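Local coordinates for putative NADH-flavin reductase (Lactobacillus casei ATCC 334, PDB 3H2S), which binds NADPH in a Rossmann-type fold and is probably an NAD(P)H-dependent oxidoreductase of the flavin reductase type, at residues A[2-7]-A[61-66]; A[25-30]-A[43-48]; A[101-106]-A[156-161]; A[176-181]-A[209-214]. One frame throughout, in Å; residues are numbered along the deposited sequence.

Contact 1. Residues A[2-7]-A[61-66]; sequences KIAVLG and DSVDAV. With NDP (NADPH dihydro-nicotinamide-adenine-dinucleotide phosphate), chain C.
Lys2 meets Ser62, Val63 and Asp64 where strand 2-6, the first strand of the Rossmann fold, pairs in parallel with strand 65-68. The Lys2 side chain runs out fully extended along the 61-66 segment. Its CB lies near Ser62 O and Asp64 OD1, CG comes within 4.1 Å of Val63 CG1, CD passes Ser62 O, CE touches Val63 CG1 and Ser62 OG, and NZ ends in a 2.9 Å hydrogen bond to Ser62 OG. A weak, long ion pair with Glu26 also reaches NZ. At the root of the residue, Lys2 N gives Asp64 OD1 a nearly straight bond (2.8 Å, 174°) on the anti lone pair of that oxygen. Lys2 O is gripped twice, by Asp64 N and Ala65 N. An alanine here would probably leave Ser62 OG without its ammonium partner and strip the aliphatic cover from Val63 CG1. Further along, Ala4 N bonds Ala65 O, and Ala4 CB touches a methyl of Val63 and one of Val66 on the side where helix 80-91 packs. The strand then runs into Gly7, whose CA lies 3.3 Å from O3B of NADPH.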
# COMPACT_ATOMS: atom_id res chain seq x y z
N LYS A 2 -20.54 -15.70 -1.46
CA LYS A 2 -19.78 -15.56 -2.68
C LYS A 2 -18.32 -15.17 -2.41
O LYS A 2 -18.05 -14.23 -1.65
CB LYS A 2 -20.43 -14.56 -3.64
CG LYS A 2 -19.76 -14.53 -5.00
CD LYS A 2 -20.49 -13.65 -5.99
CE LYS A 2 -19.81 -13.69 -7.34
NZ LYS A 2 -20.58 -12.91 -8.34
N ILE A 3 -17.41 -15.95 -2.96
CA ILE A 3 -15.99 -15.82 -2.64
C ILE A 3 -15.21 -15.61 -3.93
O ILE A 3 -15.24 -16.46 -4.83
CB ILE A 3 -15.45 -17.12 -1.93
CG1 ILE A 3 -16.32 -17.52 -0.75
CG2 ILE A 3 -13.99 -16.93 -1.50
CD1 ILE A 3 -15.81 -18.77 0.02
N ALA A 4 -14.54 -14.47 -4.04
CA ALA A 4 -13.58 -14.24 -5.12
C ALA A 4 -12.22 -14.79 -4.71
O ALA A 4 -11.74 -14.49 -3.61
CB ALA A 4 -13.47 -12.75 -5.45
N VAL A 5 -11.62 -15.62 -5.56
CA VAL A 5 -10.29 -16.15 -5.27
C VAL A 5 -9.27 -15.57 -6.24
O VAL A 5 -9.34 -15.80 -7.46
CB VAL A 5 -10.27 -17.69 -5.33
CG1 VAL A 5 -8.87 -18.23 -5.04
CG2 VAL A 5 -11.32 -18.26 -4.38
N LEU A 6 -8.34 -14.78 -5.71
CA LEU A 6 -7.24 -14.26 -6.53
C LEU A 6 -6.11 -15.28 -6.54
O LEU A 6 -5.82 -15.90 -5.52
CB LEU A 6 -6.73 -12.94 -5.96
CG LEU A 6 -7.44 -11.60 -6.26
CD1 LEU A 6 -8.94 -11.69 -6.40
CD2 LEU A 6 -7.02 -10.54 -5.22
N GLY A 7 -5.53 -15.53 -7.71
CA GLY A 7 -4.58 -16.62 -7.84
C GLY A 7 -5.27 -17.98 -7.70
O GLY A 7 -4.68 -18.94 -7.23
N ASP A 61 -18.30 -6.12 -5.78
CA ASP A 61 -19.44 -5.70 -4.95
C ASP A 61 -20.47 -6.80 -4.70
O ASP A 61 -21.16 -6.78 -3.68
CB ASP A 61 -20.10 -4.43 -5.48
CG ASP A 61 -20.67 -3.56 -4.36
OD1 ASP A 61 -20.55 -3.96 -3.18
OD2 ASP A 61 -21.22 -2.48 -4.66
N SER A 62 -20.49 -7.81 -5.56
CA SER A 62 -21.36 -8.96 -5.33
C SER A 62 -20.75 -10.00 -4.40
O SER A 62 -21.42 -10.97 -4.02
CB SER A 62 -21.78 -9.60 -6.66
OG SER A 62 -20.67 -10.24 -7.27
N VAL A 63 -19.47 -9.85 -4.06
CA VAL A 63 -18.78 -10.88 -3.27
C VAL A 63 -18.77 -10.57 -1.76
O VAL A 63 -18.70 -9.41 -1.34
CB VAL A 63 -17.35 -11.17 -3.79
CG1 VAL A 63 -17.34 -11.29 -5.32
CG2 VAL A 63 -16.40 -10.11 -3.32
N ASP A 64 -18.87 -11.63 -0.95
CA ASP A 64 -18.88 -11.52 0.50
C ASP A 64 -17.46 -11.66 1.07
O ASP A 64 -17.17 -11.18 2.18
CB ASP A 64 -19.81 -12.59 1.10
CG ASP A 64 -21.22 -12.52 0.54
OD1 ASP A 64 -21.64 -13.45 -0.19
OD2 ASP A 64 -21.92 -11.53 0.84
N ALA A 65 -16.60 -12.33 0.32
CA ALA A 65 -15.21 -12.54 0.74
C ALA A 65 -14.27 -12.61 -0.45
O ALA A 65 -14.65 -13.02 -1.56
CB ALA A 65 -15.08 -13.81 1.56
N VAL A 66 -13.02 -12.28 -0.18
CA VAL A 66 -11.94 -12.36 -1.15
C VAL A 66 -10.76 -13.10 -0.53
O VAL A 66 -10.41 -12.85 0.63
CB VAL A 66 -11.46 -10.95 -1.60
CG1 VAL A 66 -10.33 -11.08 -2.62
CG2 VAL A 66 -12.63 -10.18 -2.20
PA NDP C . 1.44 -20.32 -7.14
O1A NDP C . 2.90 -20.07 -7.61
O2A NDP C . 0.87 -21.69 -7.31
O5B NDP C . 0.74 -19.20 -8.20
C5B NDP C . -0.12 -18.31 -7.43
C4B NDP C . -1.10 -17.54 -8.40
O4B NDP C . -0.48 -16.33 -8.77
C3B NDP C . -1.36 -18.30 -9.74
O3B NDP C . -2.74 -18.40 -9.86
C2B NDP C . -0.75 -17.31 -10.81
O2B NDP C . -1.35 -17.29 -12.06
C1B NDP C . -0.96 -15.97 -10.04
N9A NDP C . -0.05 -14.93 -10.55
C8A NDP C . 1.36 -14.96 -10.43
N7A NDP C . 1.95 -13.88 -10.95
C5A NDP C . 0.89 -13.09 -11.41
C6A NDP C . 0.90 -11.83 -12.02
N6A NDP C . 2.11 -11.24 -12.28
N1A NDP C . -0.26 -11.37 -12.62
C2A NDP C . -1.41 -12.02 -12.29
N3A NDP C . -1.58 -13.15 -11.53
C4A NDP C . -0.37 -13.71 -11.17
O3 NDP C . 1.65 -20.02 -5.60
PN NDP C . 1.41 -20.74 -4.16
O1N NDP C . -0.02 -21.31 -4.14
O2N NDP C . 2.48 -21.79 -4.12
O5D NDP C . 1.50 -19.66 -2.94
C5D NDP C . 0.35 -18.97 -2.45
C4D NDP C . 0.82 -18.08 -1.28
O4D NDP C . 1.57 -18.93 -0.43
C3D NDP C . 1.71 -16.85 -1.62
O3D NDP C . 1.44 -15.81 -0.76
C2D NDP C . 3.14 -17.47 -1.42
O2D NDP C . 4.08 -16.49 -1.07
C1D NDP C . 2.82 -18.35 -0.17
N1N NDP C . 3.90 -19.30 0.11
C2N NDP C . 4.65 -19.08 1.34
C3N NDP C . 5.92 -19.92 1.49
C7N NDP C . 6.31 -20.02 2.95
O7N NDP C . 6.23 -19.03 3.66
N7N NDP C . 6.91 -21.19 3.40
C4N NDP C . 6.01 -21.24 0.74
C5N NDP C . 5.42 -21.21 -0.65
C6N NDP C . 4.28 -20.26 -0.92
P2B NDP C . -1.03 -18.45 -13.15
O1X NDP C . -1.69 -19.79 -12.67
O2X NDP C . -1.85 -18.08 -14.44
O3X NDP C . 0.43 -18.62 -13.38

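Contact 2. Residues A[25-30]-A[43-48]; sequences HEVLAV and ATVATL
Ala29 is held through both its N-H and its C=O by the 43-48 segment: its N bonds Ala46 O (2.9 Å, 173°), and its O accepts from Leu48 N at 2.8 Å. These two bonds fix the parallel pairing of strand 26-31 with edge strand 46-49, the two strands of a beta-alpha-beta unit crossed over by helix 34-40. The part from Ala29 to Val30, against Ala46 to Leu48, is tight. Thr47 CA and Val30 CA add CA-H...O contacts to Ala29 O and Leu48 O. Leu28, with CG anti to the backbone N (chi1 179°), swings CD1 over the neighbouring strand, 3.7 Å from Leu48 N and 4.0 Å from Leu48 CB. On the other face of the sheet, Val45 CG1 touches both Val27 CG1 and Ala29 CB, each at 4.1 Å, and helix 11-22 packs against both valines.

Toward the start of the pair the strands splay, and a water takes the place of a direct bond. It donates to Val27 O and accepts from Ala46 N, at 2.7 Å from each. Ala46, exposed, sets its CB against Val27 O, and Thr47 is exposed on the edge strand.

The chemistry is therefore divided: methyl contacts run along both parts, direct backbone bonds hold the later half, and one water serves Val27 O and Ala46 N where the strands have not yet closed up.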
# COMPACT_ATOMS: atom_id res chain seq x y z
N HIS A 25 -20.16 -22.81 -1.38
CA HIS A 25 -20.02 -21.39 -1.69
C HIS A 25 -19.90 -21.14 -3.19
O HIS A 25 -19.43 -22.00 -3.94
CB HIS A 25 -18.85 -20.78 -0.93
CG HIS A 25 -19.02 -20.81 0.55
ND1 HIS A 25 -18.38 -21.73 1.36
CD2 HIS A 25 -19.93 -20.19 1.34
CE1 HIS A 25 -18.82 -21.60 2.60
NE2 HIS A 25 -19.79 -20.70 2.61
N GLU A 26 -20.38 -19.97 -3.62
CA GLU A 26 -20.27 -19.56 -5.02
C GLU A 26 -18.89 -18.95 -5.25
O GLU A 26 -18.52 -18.00 -4.58
CB GLU A 26 -21.34 -18.52 -5.36
CG GLU A 26 -21.34 -18.11 -6.83
CD GLU A 26 -22.23 -16.93 -7.10
OE1 GLU A 26 -23.01 -16.56 -6.19
OE2 GLU A 26 -22.15 -16.37 -8.21
N VAL A 27 -18.12 -19.55 -6.15
CA VAL A 27 -16.75 -19.11 -6.36
C VAL A 27 -16.64 -18.25 -7.61
O VAL A 27 -17.22 -18.57 -8.65
CB VAL A 27 -15.78 -20.31 -6.48
CG1 VAL A 27 -14.39 -19.83 -6.89
CG2 VAL A 27 -15.73 -21.06 -5.13
N LEU A 28 -15.90 -17.15 -7.49
CA LEU A 28 -15.46 -16.40 -8.66
C LEU A 28 -13.94 -16.45 -8.72
O LEU A 28 -13.27 -15.94 -7.84
CB LEU A 28 -15.92 -14.94 -8.56
CG LEU A 28 -15.48 -14.07 -9.74
CD1 LEU A 28 -16.01 -14.60 -11.07
CD2 LEU A 28 -15.85 -12.62 -9.53
N ALA A 29 -13.43 -17.16 -9.72
CA ALA A 29 -11.98 -17.35 -9.89
C ALA A 29 -11.43 -16.24 -10.78
O ALA A 29 -11.84 -16.11 -11.93
CB ALA A 29 -11.69 -18.69 -10.53
N VAL A 30 -10.60 -15.39 -10.20
CA VAL A 30 -9.94 -14.35 -10.95
C VAL A 30 -8.65 -14.94 -11.54
O VAL A 30 -7.77 -15.37 -10.79
CB VAL A 30 -9.59 -13.16 -10.05
CG1 VAL A 30 -8.93 -12.03 -10.85
CG2 VAL A 30 -10.87 -12.68 -9.33
N ALA A 43 -14.94 -26.66 -15.74
CA ALA A 43 -15.72 -25.81 -16.62
C ALA A 43 -16.80 -25.08 -15.84
O ALA A 43 -17.32 -24.06 -16.29
CB ALA A 43 -16.34 -26.63 -17.74
N THR A 44 -17.12 -25.59 -14.66
CA THR A 44 -18.31 -25.16 -13.93
C THR A 44 -18.01 -24.01 -12.98
O THR A 44 -18.88 -23.58 -12.22
CB THR A 44 -18.93 -26.33 -13.19
N VAL A 45 -16.75 -23.59 -12.92
CA VAL A 45 -16.35 -22.54 -11.99
C VAL A 45 -16.34 -21.19 -12.69
O VAL A 45 -15.70 -21.03 -13.72
CB VAL A 45 -14.93 -22.82 -11.41
CG1 VAL A 45 -14.48 -21.68 -10.51
CG2 VAL A 45 -14.95 -24.14 -10.64
N ALA A 46 -17.07 -20.23 -12.14
CA ALA A 46 -17.20 -18.92 -12.77
C ALA A 46 -15.87 -18.18 -12.74
O ALA A 46 -15.09 -18.32 -11.81
CB ALA A 46 -18.29 -18.09 -12.10
N THR A 47 -15.60 -17.43 -13.79
CA THR A 47 -14.26 -16.93 -14.05
C THR A 47 -14.34 -15.41 -14.28
O THR A 47 -15.32 -14.91 -14.85
CB THR A 47 -13.69 -17.68 -15.29
OG1 THR A 47 -12.66 -18.59 -14.89
CG2 THR A 47 -13.23 -16.77 -16.36
N LEU A 48 -13.38 -14.67 -13.74
CA LEU A 48 -13.13 -13.30 -14.20
C LEU A 48 -11.70 -13.15 -14.70
O LEU A 48 -10.75 -13.34 -13.93
CB LEU A 48 -13.41 -12.30 -13.07
CG LEU A 48 -13.00 -10.86 -13.38
CD1 LEU A 48 -13.87 -10.26 -14.50
CD2 LEU A 48 -13.09 -10.03 -12.09
O HOH W 1 -18.37 -20.68 -9.78

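Contact 3. Residues A[101-106]-A[156-161]; sequences VFILGS and ISPSEA. With NDP (NADPH dihydro-nicotinamide-adenine-dinucleotide phosphate), chain C.
Backbone bonds join Phe102 and Leu104 to Ile156, pairing strands 99-103 and 153-158 in parallel at the centre of the Rossmann sheet. Ile156 N donates to Phe102 O at 2.9 Å, and Leu104 N to Ile156 O at 2.8 Å.

The side-chain hydroxyls act where the strands end. Ser157 OG, anti to its own carbonyl carbon (chi1 -75°), donates to Gly105 O at 2.9 Å, from above the carbonyl plane, and also bonds Arg209 NH1. An alanine here would probably cost Gly105 O its hydroxyl donor and Arg209 NH1 one of its partners. Ser106 OG makes a weak bond to Pro158 O.

Among the apolar contacts, Val101 CG1 meets Ile156 CD1 at 3.7 Å, beneath helix 189-201, and Ile103 CG2 more loosely approaches Pro158 CG.

NADPH lies across the strand ends. Ser106 N donates to the carboxamide oxygen O7N at 2.7 Å, Glu160 O lies 2.9 Å from N7N, and Pro158 CG sits 3.7 Å from C2N of the nicotinamide ring. Ile103 CG2 touches the adjoining ribose at O4D.

Main-chain groups of both segments thus meet the carboxamide, which is likely to fix the rotation of the nicotinamide. Ser157 OG bonds the C=O of the same peptide whose N-H, that of Ser106, binds O7N, so it probably helps to position that peptide and may polarise it.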
# COMPACT_ATOMS: atom_id res chain seq x y z
N VAL A 101 -9.00 -12.60 3.20
CA VAL A 101 -7.93 -13.42 3.74
C VAL A 101 -6.68 -13.35 2.87
O VAL A 101 -6.72 -13.63 1.68
CB VAL A 101 -8.36 -14.91 3.91
CG1 VAL A 101 -7.19 -15.79 4.42
CG2 VAL A 101 -9.55 -15.00 4.84
N PHE A 102 -5.56 -13.00 3.50
CA PHE A 102 -4.28 -12.92 2.79
C PHE A 102 -3.38 -14.04 3.27
O PHE A 102 -3.25 -14.26 4.48
CB PHE A 102 -3.60 -11.57 3.08
CG PHE A 102 -4.36 -10.39 2.58
CD1 PHE A 102 -4.06 -9.84 1.35
CD2 PHE A 102 -5.40 -9.85 3.33
CE1 PHE A 102 -4.78 -8.76 0.85
CE2 PHE A 102 -6.17 -8.80 2.82
CZ PHE A 102 -5.85 -8.25 1.58
N ILE A 103 -2.85 -14.81 2.32
CA ILE A 103 -1.83 -15.79 2.63
C ILE A 103 -0.49 -15.06 2.67
O ILE A 103 -0.06 -14.45 1.68
CB ILE A 103 -1.74 -16.93 1.61
CG1 ILE A 103 -3.09 -17.68 1.47
CG2 ILE A 103 -0.64 -17.89 2.03
CD1 ILE A 103 -3.04 -18.83 0.48
N LEU A 104 0.20 -15.17 3.80
CA LEU A 104 1.44 -14.45 4.01
C LEU A 104 2.62 -15.42 3.94
O LEU A 104 2.50 -16.51 3.36
CB LEU A 104 1.39 -13.72 5.36
CG LEU A 104 0.28 -12.66 5.46
CD1 LEU A 104 0.16 -12.14 6.89
CD2 LEU A 104 0.50 -11.52 4.48
N GLY A 105 3.78 -14.98 4.40
CA GLY A 105 4.97 -15.81 4.34
C GLY A 105 5.37 -16.30 5.72
O GLY A 105 4.91 -15.78 6.74
N SER A 106 6.30 -17.25 5.73
CA SER A 106 6.83 -17.80 6.96
C SER A 106 7.85 -16.85 7.60
O SER A 106 8.07 -16.87 8.80
CB SER A 106 7.48 -19.15 6.64
OG SER A 106 7.22 -20.09 7.67
N ILE A 156 -2.97 -15.18 7.20
CA ILE A 156 -2.59 -16.54 7.54
C ILE A 156 -1.24 -16.89 6.92
O ILE A 156 -1.07 -16.86 5.68
CB ILE A 156 -3.63 -17.58 7.07
CG1 ILE A 156 -5.02 -17.24 7.58
CG2 ILE A 156 -3.21 -18.98 7.53
CD1 ILE A 156 -6.11 -18.19 7.09
N SER A 157 -0.28 -17.21 7.78
CA SER A 157 1.04 -17.61 7.32
C SER A 157 1.09 -19.13 7.29
O SER A 157 0.61 -19.78 8.24
CB SER A 157 2.13 -17.08 8.26
OG SER A 157 2.35 -15.70 8.07
N PRO A 158 1.74 -19.69 6.26
CA PRO A 158 2.06 -21.10 6.23
C PRO A 158 3.16 -21.41 7.23
O PRO A 158 3.90 -20.52 7.64
CB PRO A 158 2.55 -21.34 4.79
CG PRO A 158 2.34 -20.04 4.04
CD PRO A 158 2.27 -18.97 5.08
N SER A 159 3.35 -22.69 7.52
CA SER A 159 4.60 -23.17 8.10
C SER A 159 5.71 -23.05 7.07
O SER A 159 5.45 -22.77 5.90
CB SER A 159 4.43 -24.63 8.50
OG SER A 159 3.35 -24.77 9.40
N GLU A 160 6.91 -23.43 7.46
CA GLU A 160 8.09 -23.29 6.61
C GLU A 160 7.91 -24.00 5.26
O GLU A 160 8.38 -23.51 4.22
CB GLU A 160 9.31 -23.83 7.34
CG GLU A 160 10.38 -24.43 6.45
CD GLU A 160 11.78 -24.18 6.97
OE1 GLU A 160 11.92 -23.38 7.92
OE2 GLU A 160 12.74 -24.76 6.41
N ALA A 161 7.24 -25.15 5.28
CA ALA A 161 7.04 -25.92 4.05
C ALA A 161 5.57 -25.90 3.64
O ALA A 161 4.69 -26.19 4.45
CB ALA A 161 7.54 -27.36 4.22
PA NDP C . 1.44 -20.32 -7.14
O1A NDP C . 2.90 -20.07 -7.61
O2A NDP C . 0.87 -21.69 -7.31
O5B NDP C . 0.74 -19.20 -8.20
C5B NDP C . -0.12 -18.31 -7.43
C4B NDP C . -1.10 -17.54 -8.40
O4B NDP C . -0.48 -16.33 -8.77
C3B NDP C . -1.36 -18.30 -9.74
O3B NDP C . -2.74 -18.40 -9.86
C2B NDP C . -0.75 -17.31 -10.81
O2B NDP C . -1.35 -17.29 -12.06
C1B NDP C . -0.96 -15.97 -10.04
N9A NDP C . -0.05 -14.93 -10.55
C8A NDP C . 1.36 -14.96 -10.43
N7A NDP C . 1.95 -13.88 -10.95
C5A NDP C . 0.89 -13.09 -11.41
C6A NDP C . 0.90 -11.83 -12.02
N6A NDP C . 2.11 -11.24 -12.28
N1A NDP C . -0.26 -11.37 -12.62
C2A NDP C . -1.41 -12.02 -12.29
N3A NDP C . -1.58 -13.15 -11.53
C4A NDP C . -0.37 -13.71 -11.17
O3 NDP C . 1.65 -20.02 -5.60
PN NDP C . 1.41 -20.74 -4.16
O1N NDP C . -0.02 -21.31 -4.14
O2N NDP C . 2.48 -21.79 -4.12
O5D NDP C . 1.50 -19.66 -2.94
C5D NDP C . 0.35 -18.97 -2.45
C4D NDP C . 0.82 -18.08 -1.28
O4D NDP C . 1.57 -18.93 -0.43
C3D NDP C . 1.71 -16.85 -1.62
O3D NDP C . 1.44 -15.81 -0.76
C2D NDP C . 3.14 -17.47 -1.42
O2D NDP C . 4.08 -16.49 -1.07
C1D NDP C . 2.82 -18.35 -0.17
N1N NDP C . 3.90 -19.30 0.11
C2N NDP C . 4.65 -19.08 1.34
C3N NDP C . 5.92 -19.92 1.49
C7N NDP C . 6.31 -20.02 2.95
O7N NDP C . 6.23 -19.03 3.66
N7N NDP C . 6.91 -21.19 3.40
C4N NDP C . 6.01 -21.24 0.74
C5N NDP C . 5.42 -21.21 -0.65
C6N NDP C . 4.28 -20.26 -0.92
P2B NDP C . -1.03 -18.45 -13.15
O1X NDP C . -1.69 -19.79 -12.67
O2X NDP C . -1.85 -18.08 -14.44
O3X NDP C . 0.43 -18.62 -13.38

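Contact 4. Residues A[176-181]-A[209-214]; sequences TLLVGE and RIVVRD
Strand 209-214, next to the edge of the mixed sheet, is flanked by the irregular loop segment 176-181, with Leu178 packed against Val211 and Arg213. The two backbones run within 8° of the same direction, but no hydrogen bond passes between them, and the closest CA atoms, those of Leu178 and Arg213, stay 6.4 Å apart. Side chains fill the interval.

Leu178 points into the strand and divides its contacts between two residues. Its CG meets Val211 CG1 at 3.9 Å, CD1 lies by Val211 O and Arg213 CG, and CB presses on Arg213 CD at 3.6 Å. The leucine and arginine chains cross at about a right angle. Val211 CG1, held between its own backbone N and carbonyl carbon (chi1 51°), also reaches Thr176 O at 3.5 Å.

Arg213 is extended from CG to NE, carrying its guanidinium along the loop. Gly180 CA lies over one face of that group, offset toward the rim and 3.7 Å from NH1, with Val179 O above the same face, while Leu178 CB stands at the edge in the plane. A bond from NH1 to Asp214 O (2.9 Å, 137°) helps set the group's rotation.

Around this patch, Leu178 O accepts from Ser185 OG, and Ser159 of the NADPH site touches Arg213 and bonds Val212 O. Aliphatic contacts and a guanidinium laid against a peptide therefore join the two segments: a loop packed by side chains, without backbone pairing, on the last strand of a Rossmann-type domain.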
# COMPACT_ATOMS: atom_id res chain seq x y z
N THR A 176 4.36 -17.46 15.95
CA THR A 176 5.56 -18.29 16.07
C THR A 176 5.47 -19.53 15.18
O THR A 176 4.44 -20.17 15.12
CB THR A 176 5.82 -18.71 17.55
OG1 THR A 176 5.92 -17.53 18.36
CG2 THR A 176 7.14 -19.47 17.66
N LEU A 177 6.54 -19.80 14.44
CA LEU A 177 6.63 -21.01 13.64
C LEU A 177 6.24 -22.21 14.49
O LEU A 177 6.72 -22.37 15.63
CB LEU A 177 8.06 -21.19 13.12
CG LEU A 177 8.25 -22.25 12.03
CD1 LEU A 177 7.59 -21.78 10.72
CD2 LEU A 177 9.73 -22.51 11.84
N LEU A 178 5.40 -23.08 13.92
CA LEU A 178 4.96 -24.31 14.55
C LEU A 178 5.74 -25.52 14.05
O LEU A 178 6.06 -25.63 12.86
CB LEU A 178 3.46 -24.53 14.30
CG LEU A 178 2.51 -23.42 14.74
CD1 LEU A 178 1.08 -23.75 14.34
CD2 LEU A 178 2.61 -23.18 16.26
N VAL A 179 6.05 -26.42 14.96
CA VAL A 179 6.79 -27.62 14.59
C VAL A 179 6.01 -28.82 15.11
O VAL A 179 5.49 -28.78 16.22
CB VAL A 179 8.20 -27.63 15.24
CG1 VAL A 179 8.89 -28.96 15.00
CG2 VAL A 179 9.04 -26.47 14.71
N GLY A 180 5.82 -29.82 14.26
CA GLY A 180 5.02 -30.98 14.62
C GLY A 180 5.85 -32.08 15.28
O GLY A 180 7.04 -31.91 15.55
N GLU A 181 5.18 -33.19 15.58
CA GLU A 181 5.80 -34.31 16.27
C GLU A 181 7.00 -34.86 15.50
O GLU A 181 7.87 -35.51 16.08
CB GLU A 181 4.76 -35.42 16.48
CG GLU A 181 5.15 -36.46 17.51
CD GLU A 181 4.03 -37.44 17.80
OE1 GLU A 181 3.01 -37.41 17.08
OE2 GLU A 181 4.18 -38.25 18.75
N ARG A 209 -3.10 -12.05 12.61
CA ARG A 209 -2.42 -13.05 11.81
C ARG A 209 -2.33 -14.35 12.60
O ARG A 209 -2.02 -14.33 13.78
CB ARG A 209 -1.01 -12.57 11.45
CG ARG A 209 -0.28 -13.51 10.50
CD ARG A 209 0.58 -14.52 11.22
NE ARG A 209 1.63 -13.88 12.00
CZ ARG A 209 2.81 -13.52 11.49
NH1 ARG A 209 3.10 -13.81 10.22
NH2 ARG A 209 3.70 -12.88 12.25
N ILE A 210 -2.69 -15.45 11.96
CA ILE A 210 -2.42 -16.77 12.51
C ILE A 210 -1.45 -17.57 11.62
O ILE A 210 -1.17 -17.18 10.50
CB ILE A 210 -3.72 -17.56 12.74
CG1 ILE A 210 -4.52 -17.68 11.44
CG2 ILE A 210 -4.55 -16.88 13.86
CD1 ILE A 210 -5.67 -18.71 11.50
N VAL A 211 -0.88 -18.63 12.18
CA VAL A 211 -0.02 -19.53 11.40
C VAL A 211 -0.64 -20.91 11.53
O VAL A 211 -1.19 -21.25 12.58
CB VAL A 211 1.41 -19.57 11.96
CG1 VAL A 211 1.41 -19.85 13.47
CG2 VAL A 211 2.26 -20.60 11.23
N VAL A 212 -0.51 -21.73 10.49
CA VAL A 212 -1.09 -23.08 10.54
C VAL A 212 -0.09 -24.15 10.12
O VAL A 212 0.74 -23.92 9.24
CB VAL A 212 -2.38 -23.18 9.70
CG1 VAL A 212 -3.48 -22.38 10.36
CG2 VAL A 212 -2.15 -22.67 8.28
N ARG A 213 -0.16 -25.32 10.76
CA ARG A 213 0.61 -26.47 10.32
C ARG A 213 -0.30 -27.69 10.19
O ARG A 213 -1.40 -27.72 10.76
CB ARG A 213 1.75 -26.77 11.29
CG ARG A 213 1.29 -27.32 12.65
CD ARG A 213 2.47 -27.87 13.43
NE ARG A 213 2.14 -28.20 14.81
CZ ARG A 213 1.69 -29.38 15.22
NH1 ARG A 213 1.38 -30.33 14.34
NH2 ARG A 213 1.47 -29.60 16.52
N ASP A 214 0.19 -28.72 9.50
CA ASP A 214 -0.51 -29.99 9.44
C ASP A 214 -0.59 -30.58 10.85
O ASP A 214 0.39 -30.56 11.59
CB ASP A 214 0.23 -30.98 8.54
CG ASP A 214 0.22 -30.58 7.08
OD1 ASP A 214 -0.75 -29.91 6.64
OD2 ASP A 214 1.17 -30.98 6.36

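All four contacts reach one mixed sheet, ordered 46-49, 26-31, 2-6, 65-68, 99-103, 153-158, 209-214, 170-173; contacts 1 to 3 pair neighbouring strands, whereas contact 4 lays a loop on strand 209-214. Contacts 1 and 2, centres about 9 Å apart, are joined by Leu28 backbone bonds to Ile3 and Val5. Val66 O to Val101 N links contacts 1 and 3 (centres about 19 Å apart); Ser157 and Ile210 link contacts 3 and 4 (about 10 Å). Along the chain, contact 2 forms within the span of contact 1, then contacts 3 and 4 follow. Contacts 1 and 3 touch NADPH near its adenosine and nicotinamide ends, so the C-terminal ends of these strands and the loops after them share the cofactor.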